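Local coordinates for protein trichothecene 3-O-acetyltransferase (Fusarium sporotrichioides, PDB 2ZBA) that acetylates the 3-hydroxyl of trichothecene mycotoxins as a BAHD-superfamily transferase with acetyl-coenzyme A as the acetyl donor, in the pathway leading to T-2 toxin, at residues I32-P37 and V391-Y396; E209-G214 and T355-T360; M320-S325 and V371-D376. One frame throughout, in Å; residues are numbered along the deposited sequence.

Contact 1 of 3, residues I32-P37 and V391-Y396; sequences ISLVYP and VGCWEY
Tyr36 reaches across to the backbone of Tyr396, its phenol OH donating a hydrogen bond of 2.8 Å to Tyr396 O. The acceptor sits at the rim of the Tyr36 ring and in the ring plane. Seen from the carbonyl, the approach is less regular: the C=O...donor angle is 138°, and the hydroxyl stands above the carbonyl plane, 39° out of it. Tyr36 CG lies anti to the carbonyl carbon (chi1 -55°), which turns the ring off the strand so that the hydroxyl meets the loop. Beside this bond, Leu34 spreads its two methyls over Cys393. CD1 packs on the sulfur, 4.1 Å from Cys393 SG, while CD2 rests 3.7 Å from Cys393 O, and all four residues involved are buried.

The contact joins strand 29-37 of the mixed five-stranded sheet to the segment that leaves the coenzyme A-binding region at Lys390 and runs directly into the DFGFG sequence, the counterpart of the BAHD signature DFGWG. Beyond it the chain adds strand 407-409 antiparallel to strand 29-37, and Val408 of that strand touches both Leu34 and Cys393.

A short 3-10 turn shapes the loop here, with Glu395 N bonded to Gly392 O at 3.1 Å. The same Gly392 O lies 3.1 Å above one face of the Tyr396 ring, offset toward its rim. Helix 170-184 supplies the next shell. Its Asp174 uses OD1 for the Tyr396 hydroxyl and OD2 for Gly392 N, so one carboxylate holds the start of the turn by its backbone and the Tyr396 side chain by its hydroxyl, while Arg178 and Ser181 touch the Tyr396 side chain. Phe398, within the DFGFG sequence, touches the side chain of Tyr36.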
loop_
_atom_site.group_PDB
_atom_site.type_symbol
_atom_site.label_atom_id
_atom_site.label_comp_id
_atom_site.label_asym_id
_atom_site.label_seq_id
_atom_site.Cartn_x
_atom_site.Cartn_y
_atom_site.Cartn_z
ATOM N N ILE A 32 3.292 -6.684 4.268
ATOM C CA ILE A 32 3.759 -7.304 3.015
ATOM C C ILE A 32 4.525 -8.599 3.315
ATOM O O ILE A 32 5.322 -8.654 4.248
ATOM C CB ILE A 32 4.613 -6.327 2.144
ATOM C CG1 ILE A 32 4.893 -6.903 0.744
ATOM C CG2 ILE A 32 5.919 -5.955 2.851
ATOM C CD1 ILE A 32 3.716 -6.849 -0.233
ATOM N N SER A 33 4.267 -9.647 2.527
ATOM C CA SER A 33 4.902 -10.945 2.786
ATOM C C SER A 33 5.782 -11.365 1.631
ATOM O O SER A 33 5.347 -11.331 0.476
ATOM C CB SER A 33 3.866 -12.041 3.022
ATOM O OG SER A 33 3.097 -11.766 4.151
ATOM N N LEU A 34 7.006 -11.786 1.953
ATOM C CA LEU A 34 7.946 -12.292 0.948
ATOM C C LEU A 34 8.161 -13.773 1.208
ATOM O O LEU A 34 8.608 -14.146 2.292
ATOM C CB LEU A 34 9.277 -11.543 0.992
ATOM C CG LEU A 34 9.349 -10.131 0.381
ATOM C CD1 LEU A 34 8.233 -9.172 0.879
ATOM C CD2 LEU A 34 10.742 -9.514 0.593
ATOM N N VAL A 35 7.827 -14.601 0.217
ATOM C CA VAL A 35 7.947 -16.070 0.297
ATOM C C VAL A 35 9.183 -16.598 -0.463
ATOM O O VAL A 35 9.411 -16.224 -1.621
ATOM C CB VAL A 35 6.685 -16.745 -0.253
ATOM C CG1 VAL A 35 6.687 -18.262 0.040
ATOM C CG2 VAL A 35 5.424 -16.063 0.325
ATOM N N TYR A 36 9.946 -17.476 0.200
ATOM C CA TYR A 36 11.153 -18.122 -0.333
ATOM C C TYR A 36 11.086 -19.648 -0.101
ATOM O O TYR A 36 10.566 -20.087 0.934
ATOM C CB TYR A 36 12.412 -17.632 0.381
ATOM C CG TYR A 36 12.654 -16.138 0.416
ATOM C CD1 TYR A 36 13.578 -15.539 -0.437
ATOM C CD2 TYR A 36 11.986 -15.332 1.339
ATOM C CE1 TYR A 36 13.806 -14.153 -0.387
ATOM C CE2 TYR A 36 12.206 -13.972 1.404
ATOM C CZ TYR A 36 13.102 -13.381 0.550
ATOM O OH TYR A 36 13.288 -12.017 0.636
ATOM N N PRO A 37 11.616 -20.457 -1.052
ATOM C CA PRO A 37 11.779 -21.895 -0.779
ATOM C C PRO A 37 12.961 -22.113 0.170
ATOM O O PRO A 37 13.903 -21.318 0.171
ATOM C CB PRO A 37 12.106 -22.482 -2.159
ATOM C CG PRO A 37 12.817 -21.368 -2.887
ATOM C CD PRO A 37 12.093 -20.096 -2.405
ATOM N N VAL A 391 7.128 -0.898 -6.015
ATOM C CA VAL A 391 7.953 -1.278 -4.878
ATOM C C VAL A 391 8.901 -2.416 -5.267
ATOM O O VAL A 391 8.548 -3.291 -6.079
ATOM C CB VAL A 391 7.171 -1.565 -3.574
ATOM C CG1 VAL A 391 5.950 -0.675 -3.433
ATOM C CG2 VAL A 391 6.846 -3.001 -3.440
ATOM N N GLY A 392 10.107 -2.367 -4.733
ATOM C CA GLY A 392 11.181 -3.233 -5.236
ATOM C C GLY A 392 11.387 -4.565 -4.515
ATOM O O GLY A 392 12.461 -5.143 -4.600
ATOM N N CYS A 393 10.356 -5.063 -3.824
ATOM C CA CYS A 393 10.513 -6.208 -2.900
ATOM C C CYS A 393 10.927 -7.549 -3.531
ATOM O O CYS A 393 11.486 -8.406 -2.832
ATOM C CB CYS A 393 9.255 -6.403 -2.060
ATOM S SG CYS A 393 9.215 -5.468 -0.514
ATOM N N TRP A 394 10.637 -7.744 -4.824
ATOM C CA TRP A 394 11.034 -8.960 -5.553
ATOM C C TRP A 394 12.551 -9.122 -5.680
ATOM O O TRP A 394 13.026 -10.167 -6.148
ATOM C CB TRP A 394 10.450 -8.975 -6.979
ATOM C CG TRP A 394 8.981 -9.251 -7.080
ATOM C CD1 TRP A 394 7.984 -8.331 -7.192
ATOM C CD2 TRP A 394 8.352 -10.539 -7.124
ATOM N NE1 TRP A 394 6.765 -8.960 -7.281
ATOM C CE2 TRP A 394 6.962 -10.317 -7.245
ATOM C CE3 TRP A 394 8.826 -11.856 -7.057
ATOM C CZ2 TRP A 394 6.046 -11.356 -7.300
ATOM C CZ3 TRP A 394 7.918 -12.888 -7.128
ATOM C CH2 TRP A 394 6.542 -12.635 -7.236
ATOM N N GLU A 395 13.296 -8.081 -5.296
ATOM C CA GLU A 395 14.749 -8.032 -5.439
ATOM C C GLU A 395 15.564 -8.340 -4.172
ATOM O O GLU A 395 16.784 -8.477 -4.250
ATOM C CB GLU A 395 15.178 -6.658 -5.979
ATOM C CG GLU A 395 14.668 -6.360 -7.397
ATOM C CD GLU A 395 15.200 -7.345 -8.429
ATOM O OE1 GLU A 395 16.403 -7.716 -8.349
ATOM O OE2 GLU A 395 14.412 -7.756 -9.308
ATOM N N TYR A 396 14.915 -8.420 -3.009
ATOM C CA TYR A 396 15.656 -8.502 -1.752
ATOM C C TYR A 396 15.825 -9.951 -1.322
ATOM O O TYR A 396 14.861 -10.713 -1.298
ATOM C CB TYR A 396 14.992 -7.689 -0.629
ATOM C CG TYR A 396 14.448 -6.334 -1.056
ATOM C CD1 TYR A 396 15.111 -5.556 -2.008
ATOM C CD2 TYR A 396 13.280 -5.824 -0.483
ATOM C CE1 TYR A 396 14.597 -4.318 -2.417
ATOM C CE2 TYR A 396 12.771 -4.577 -0.866
ATOM C CZ TYR A 396 13.432 -3.837 -1.830
ATOM O OH TYR A 396 12.952 -2.612 -2.211
#

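Contact 2 of 3, residues E209-G214 and T355-T360; sequences ENYKVG and TQALAT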
loop_
_atom_site.group_PDB
_atom_site.type_symbol
_atom_site.label_atom_id
_atom_site.label_comp_id
_atom_site.label_asym_id
_atom_site.label_seq_id
_atom_site.Cartn_x
_atom_site.Cartn_y
_atom_site.Cartn_z
ATOM N N GLU A 209 2.118 30.006 2.296
ATOM C CA GLU A 209 2.257 31.256 3.090
ATOM C C GLU A 209 0.920 31.869 3.498
ATOM O O GLU A 209 0.729 32.223 4.663
ATOM C CB GLU A 209 3.135 32.292 2.382
ATOM N N ASN A 210 -0.001 31.983 2.545
ATOM C CA ASN A 210 -1.370 32.360 2.836
ATOM C C ASN A 210 -2.256 31.310 2.209
ATOM O O ASN A 210 -2.088 30.948 1.018
ATOM C CB ASN A 210 -1.713 33.741 2.263
ATOM N N TYR A 211 -3.184 30.801 3.015
ATOM C CA TYR A 211 -4.052 29.701 2.607
ATOM C C TYR A 211 -5.323 29.650 3.450
ATOM O O TYR A 211 -5.271 29.719 4.693
ATOM C CB TYR A 211 -3.318 28.352 2.691
ATOM C CG TYR A 211 -4.228 27.186 2.373
ATOM C CD1 TYR A 211 -4.650 26.946 1.059
ATOM C CD2 TYR A 211 -4.723 26.360 3.396
ATOM C CE1 TYR A 211 -5.526 25.877 0.756
ATOM C CE2 TYR A 211 -5.607 25.298 3.102
ATOM C CZ TYR A 211 -5.986 25.062 1.775
ATOM O OH TYR A 211 -6.851 24.034 1.473
ATOM N N LYS A 212 -6.454 29.538 2.748
ATOM C CA LYS A 212 -7.758 29.251 3.342
ATOM C C LYS A 212 -8.336 28.056 2.606
ATOM O O LYS A 212 -8.240 27.973 1.370
ATOM C CB LYS A 212 -8.694 30.449 3.194
ATOM N N VAL A 213 -8.911 27.118 3.360
ATOM C CA VAL A 213 -9.428 25.885 2.769
ATOM C C VAL A 213 -10.572 26.222 1.802
ATOM O O VAL A 213 -11.421 27.077 2.103
ATOM C CB VAL A 213 -9.825 24.821 3.844
ATOM C CG1 VAL A 213 -11.031 25.271 4.703
ATOM C CG2 VAL A 213 -10.113 23.461 3.201
ATOM N N GLY A 214 -10.554 25.582 0.638
ATOM C CA GLY A 214 -11.627 25.707 -0.348
ATOM C C GLY A 214 -11.911 24.371 -1.012
ATOM O O GLY A 214 -11.506 23.325 -0.488
ATOM N N THR A 355 -1.429 18.789 -2.359
ATOM C CA THR A 355 -0.730 18.133 -1.245
ATOM C C THR A 355 -0.302 19.163 -0.206
ATOM O O THR A 355 -0.491 18.968 1.004
ATOM C CB THR A 355 0.479 17.298 -1.750
ATOM O OG1 THR A 355 0.007 16.239 -2.598
ATOM C CG2 THR A 355 1.259 16.653 -0.598
ATOM N N GLN A 356 0.261 20.268 -0.691
ATOM C CA GLN A 356 0.644 21.395 0.166
ATOM C C GLN A 356 -0.585 22.037 0.786
ATOM O O GLN A 356 -0.518 22.491 1.921
ATOM C CB GLN A 356 1.436 22.457 -0.614
ATOM C CG GLN A 356 2.814 21.963 -1.113
ATOM C CD GLN A 356 3.636 23.083 -1.717
ATOM O OE1 GLN A 356 4.217 23.928 -0.998
ATOM N NE2 GLN A 356 3.675 23.117 -3.051
ATOM N N ALA A 357 -1.697 22.095 0.043
ATOM C CA ALA A 357 -2.946 22.635 0.635
ATOM C C ALA A 357 -3.408 21.745 1.800
ATOM O O ALA A 357 -3.798 22.240 2.848
ATOM C CB ALA A 357 -4.028 22.760 -0.395
ATOM N N LEU A 358 -3.354 20.428 1.603
ATOM C CA LEU A 358 -3.704 19.464 2.646
ATOM C C LEU A 358 -2.825 19.640 3.859
ATOM O O LEU A 358 -3.338 19.702 4.986
ATOM C CB LEU A 358 -3.622 18.015 2.126
ATOM C CG LEU A 358 -3.985 16.849 3.086
ATOM C CD1 LEU A 358 -5.465 16.895 3.553
ATOM C CD2 LEU A 358 -3.689 15.493 2.431
ATOM N N ALA A 359 -1.513 19.748 3.634
ATOM C CA ALA A 359 -0.539 19.848 4.720
ATOM C C ALA A 359 -0.750 21.149 5.498
ATOM O O ALA A 359 -0.736 21.149 6.731
ATOM C CB ALA A 359 0.895 19.766 4.171
ATOM N N THR A 360 -1.017 22.233 4.774
ATOM C CA THR A 360 -1.262 23.534 5.412
ATOM C C THR A 360 -2.528 23.480 6.267
ATOM O O THR A 360 -2.505 23.864 7.430
ATOM C CB THR A 360 -1.346 24.662 4.382
ATOM O OG1 THR A 360 -0.202 24.592 3.549
ATOM C CG2 THR A 360 -1.358 26.065 5.058
#
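The long loop between helix 191-197 and strand 237-244, which goes on to supply the calcium ligands Asp218 and Ile221, lays Tyr211 on helix 348-363, the Ile221 side chain being about 7 Å from that of Tyr211. One face of the ring meets Ala357: the CA lies 4.0 Å above the ring plane, displaced toward the rim, and Ala357 CB approaches Tyr211 CE1 at 3.6 Å. The ring also touches main chain, with Tyr211 CE2 3.6 Å from Ala357 O. On the opposite face the loop folds back, bringing Val213 N 3.7 Å above the plane, so the ring is sandwiched between helix and loop.

Thr360, one turn further along, presents its methyl obliquely to the inner part of the side chain, CG2 standing 3.8 Å from Tyr211 CD2. Its OG1, beside the backbone N and anti to the carbonyl carbon (chi1 -51°), turns back along the helix to Gln356 O, a 2.7 Å bond; this puts the methyl anti to N, against the ring. Thr360 N binds the same oxygen from the other face of its carbonyl plane.

The polar ends are served from nearby in the loop: Leu208 N bonds to Thr360 OG1, and Glu216 OE2 receives both the Tyr211 hydroxyl and Gly214 N. Dispersion and fit therefore join ring to helix, while the Leu208 N bond ties the loop to the helix and Glu216 braces the loop against itself.

Contact 3 of 3, residues M320-S325 and V371-D376; sequences MTYHDS and VSLTAD. With CA (calcium ion), chain H; ZBA (12,13-Epoxytrichothec-9-ene-3,4,8,15-tetrol-4,15-diacetate-8-isovalerate), chain F.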
loop_
_atom_site.group_PDB
_atom_site.type_symbol
_atom_site.label_atom_id
_atom_site.label_comp_id
_atom_site.label_asym_id
_atom_site.label_seq_id
_atom_site.Cartn_x
_atom_site.Cartn_y
_atom_site.Cartn_z
HETATM N N MSE A 320 -3.881 11.196 -3.042
HETATM C CA MSE A 320 -4.693 10.444 -3.959
HETATM C C MSE A 320 -5.163 11.403 -5.042
HETATM O O MSE A 320 -5.184 12.622 -4.854
HETATM C CB MSE A 320 -5.882 9.793 -3.239
HETATM C CG MSE A 320 -5.499 8.746 -2.145
HETATM SE SE MSE A 320 -7.016 7.648 -1.624
HETATM C CE MSE A 320 -6.564 5.988 -2.577
ATOM N N THR A 321 -5.525 10.858 -6.188
ATOM C CA THR A 321 -6.273 11.622 -7.164
ATOM C C THR A 321 -7.714 11.082 -7.147
ATOM O O THR A 321 -7.954 9.883 -6.894
ATOM C CB THR A 321 -5.618 11.594 -8.580
ATOM O OG1 THR A 321 -5.616 10.258 -9.104
ATOM C CG2 THR A 321 -4.173 12.135 -8.526
ATOM N N TYR A 322 -8.663 11.969 -7.411
ATOM C CA TYR A 322 -10.080 11.642 -7.334
ATOM C C TYR A 322 -10.774 11.875 -8.657
ATOM O O TYR A 322 -10.487 12.833 -9.370
ATOM C CB TYR A 322 -10.730 12.454 -6.223
ATOM C CG TYR A 322 -10.025 12.271 -4.901
ATOM C CD1 TYR A 322 -10.256 11.139 -4.117
ATOM C CD2 TYR A 322 -9.089 13.211 -4.448
ATOM C CE1 TYR A 322 -9.570 10.956 -2.890
ATOM C CE2 TYR A 322 -8.413 13.033 -3.231
ATOM C CZ TYR A 322 -8.667 11.912 -2.457
ATOM O OH TYR A 322 -8.002 11.751 -1.259
ATOM N N HIS A 323 -11.685 10.973 -8.991
ATOM C CA HIS A 323 -12.287 10.954 -10.305
ATOM C C HIS A 323 -13.758 10.631 -10.133
ATOM O O HIS A 323 -14.105 9.533 -9.721
ATOM C CB HIS A 323 -11.566 9.928 -11.203
ATOM C CG HIS A 323 -10.080 10.117 -11.253
ATOM N ND1 HIS A 323 -9.223 9.506 -10.365
ATOM C CD2 HIS A 323 -9.307 10.910 -12.037
ATOM C CE1 HIS A 323 -7.986 9.902 -10.608
ATOM N NE2 HIS A 323 -8.012 10.754 -11.615
ATOM N N ASP A 324 -14.619 11.607 -10.414
ATOM C CA ASP A 324 -16.054 11.410 -10.295
ATOM C C ASP A 324 -16.693 11.295 -11.660
ATOM O O ASP A 324 -16.340 12.032 -12.585
ATOM C CB ASP A 324 -16.699 12.563 -9.534
ATOM C CG ASP A 324 -16.183 12.689 -8.137
ATOM O OD1 ASP A 324 -16.393 11.761 -7.332
ATOM O OD2 ASP A 324 -15.587 13.731 -7.832
ATOM N N SER A 325 -17.630 10.363 -11.775
ATOM C CA SER A 325 -18.347 10.115 -13.010
ATOM C C SER A 325 -19.648 9.413 -12.613
ATOM O O SER A 325 -20.141 9.605 -11.493
ATOM C CB SER A 325 -17.479 9.245 -13.927
ATOM O OG SER A 325 -18.057 9.049 -15.203
ATOM N N VAL A 371 -10.861 14.672 8.472
ATOM C CA VAL A 371 -9.837 14.490 7.431
ATOM C C VAL A 371 -9.566 13.011 7.163
ATOM O O VAL A 371 -9.244 12.241 8.081
ATOM C CB VAL A 371 -8.504 15.219 7.787
ATOM C CG1 VAL A 371 -7.425 14.983 6.711
ATOM C CG2 VAL A 371 -8.730 16.707 7.960
ATOM N N SER A 372 -9.693 12.626 5.899
ATOM C CA SER A 372 -9.365 11.278 5.443
ATOM C C SER A 372 -9.089 11.269 3.943
ATOM O O SER A 372 -9.783 11.921 3.179
ATOM C CB SER A 372 -10.512 10.318 5.767
ATOM O OG SER A 372 -10.368 9.091 5.089
ATOM N N LEU A 373 -8.095 10.494 3.526
ATOM C CA LEU A 373 -7.822 10.303 2.090
ATOM C C LEU A 373 -8.991 9.722 1.292
ATOM O O LEU A 373 -9.057 9.894 0.084
ATOM C CB LEU A 373 -6.548 9.474 1.861
ATOM C CG LEU A 373 -5.214 10.176 2.138
ATOM C CD1 LEU A 373 -4.023 9.279 1.731
ATOM C CD2 LEU A 373 -5.126 11.502 1.444
ATOM N N THR A 374 -9.925 9.059 1.968
ATOM C CA THR A 374 -11.091 8.474 1.296
ATOM C C THR A 374 -12.390 9.058 1.888
ATOM O O THR A 374 -13.407 8.386 1.948
ATOM C CB THR A 374 -11.070 6.898 1.378
ATOM O OG1 THR A 374 -11.120 6.487 2.744
ATOM C CG2 THR A 374 -9.791 6.319 0.767
ATOM N N ALA A 375 -12.343 10.327 2.314
ATOM C CA ALA A 375 -13.466 10.977 3.012
ATOM C C ALA A 375 -14.821 10.870 2.299
ATOM O O ALA A 375 -15.842 10.608 2.955
ATOM C CB ALA A 375 -13.130 12.437 3.337
ATOM N N ASP A 376 -14.823 11.017 0.970
ATOM C CA ASP A 376 -16.049 10.999 0.171
ATOM C C ASP A 376 -16.313 9.686 -0.587
ATOM O O ASP A 376 -17.227 9.619 -1.405
ATOM C CB ASP A 376 -16.055 12.159 -0.830
ATOM C CG ASP A 376 -16.104 13.515 -0.158
ATOM O OD1 ASP A 376 -16.196 13.593 1.095
ATOM O OD2 ASP A 376 -16.029 14.517 -0.899
HETATM CA CA CA H . -16.229 16.152 1.182
HETATM O O18 ZBA F . -10.146 2.271 3.433
HETATM C C44 ZBA F . -9.612 2.531 4.483
HETATM C C45 ZBA F . -10.181 3.341 5.591
HETATM C C46 ZBA F . -9.887 2.857 6.956
HETATM C C48 ZBA F . -10.330 1.581 7.465
HETATM C C47 ZBA F . -9.123 3.634 7.968
HETATM O O17 ZBA F . -8.386 2.068 4.727
HETATM C C31 ZBA F . -7.559 1.498 3.667
HETATM C C30 ZBA F . -7.134 2.568 2.674
HETATM C C32 ZBA F . -6.460 0.759 4.362
HETATM C C39 ZBA F . -6.922 -0.333 5.278
HETATM C C33 ZBA F . -5.197 1.054 4.143
HETATM C C34 ZBA F . -4.744 2.082 3.166
HETATM O O10 ZBA F . -4.488 1.400 1.880
HETATM C C29 ZBA F . -5.746 3.265 2.897
HETATM C C38 ZBA F . -5.800 4.165 4.152
HETATM O O12 ZBA F . -7.061 4.875 4.195
HETATM C C40 ZBA F . -7.103 5.979 4.938
HETATM C C41 ZBA F . -8.476 6.566 4.964
HETATM O O13 ZBA F . -6.209 6.440 5.497
HETATM C C28 ZBA F . -5.268 4.113 1.612
HETATM C C37 ZBA F . -6.170 5.360 1.398
HETATM C C35 ZBA F . -5.241 3.149 0.412
HETATM C C25 ZBA F . -4.144 2.223 0.748
HETATM C C36 ZBA F . -6.283 2.897 -0.550
HETATM O O11 ZBA F . -5.129 3.671 -0.914
HETATM C C27 ZBA F . -3.708 4.444 1.677
HETATM C C26 ZBA F . -3.071 3.274 0.943
HETATM O O16 ZBA F . -1.946 2.725 1.579
HETATM O O14 ZBA F . -3.266 5.689 1.053
HETATM O O HOH W 1 -16.728 18.430 2.015
#
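Tyr322 and selenomethionine Met320, on edge strand 318-326 of the seven-stranded sheet, meet Leu373 and Thr374 in a loop that borders the trichothecene pocket. An ST turn shapes that loop: Ser372 OG accepts from Thr374 N (3.2 Å, N-H...acceptor angle 158°), while Ala375 N bonds to Ser372 O.

The hydrogen bond across the contact is short, 2.5 Å from Tyr322 OH to Leu373 O. The oxygen lies at the edge of the phenol ring and in its plane, and the hydroxyl meets the carbonyl at a C=O...donor angle of 127°. Gln220 NE2 also bonds to this hydroxyl, giving it two protein partners, and His219 stacks on the ring, so the position of Tyr322 is fixed both along its plane and across it.

Apolar packing falls to Met320, whose SE rests against Leu373 CB, 4.0 Å away, and Thr374 CG2, with Leu373 O nearer still at 3.5 Å from SE. A bend at chi3 (104°) carries its CE methyl on to the bound T-2 toxin, 3.2 Å from the epoxide oxygen O11. Ligand contacts continue along the loop, where Ser372 OG and Thr374 OG1 both border the acetyl methyl C41 and Leu373 CD1 faces O14.

Metal coordination closes the segment. Asp376 binds a calcium ion through both carboxylate oxygens, joined in the site by Asp218 OD1 and Ile221 O; Asp376 OD1 lies 2.6 Å from the metal, and a water oxygen coordinates at 2.5 Å.

Contacts 2 and 3 lie on the same side of the chain's centre, about 17 Å apart between centres, and meet where Leu358 CD1 packs 4.2 Å from Val371 CG1. Their segments alternate along the chain, and both connect to one calcium site through the chain: the loop of 209-214 goes on to Asp218 and Ile221, while 371-376 ends with Asp376. Contact 1 is on the opposite side, its centre about 30 Å from that of contact 3 and about 38 Å from that of contact 2, and encloses both in sequence. Coenzyme A lies between: the Cys393 side chain is about 12 Å from it, and that of Met320, which touches the toxin, about 8 Å.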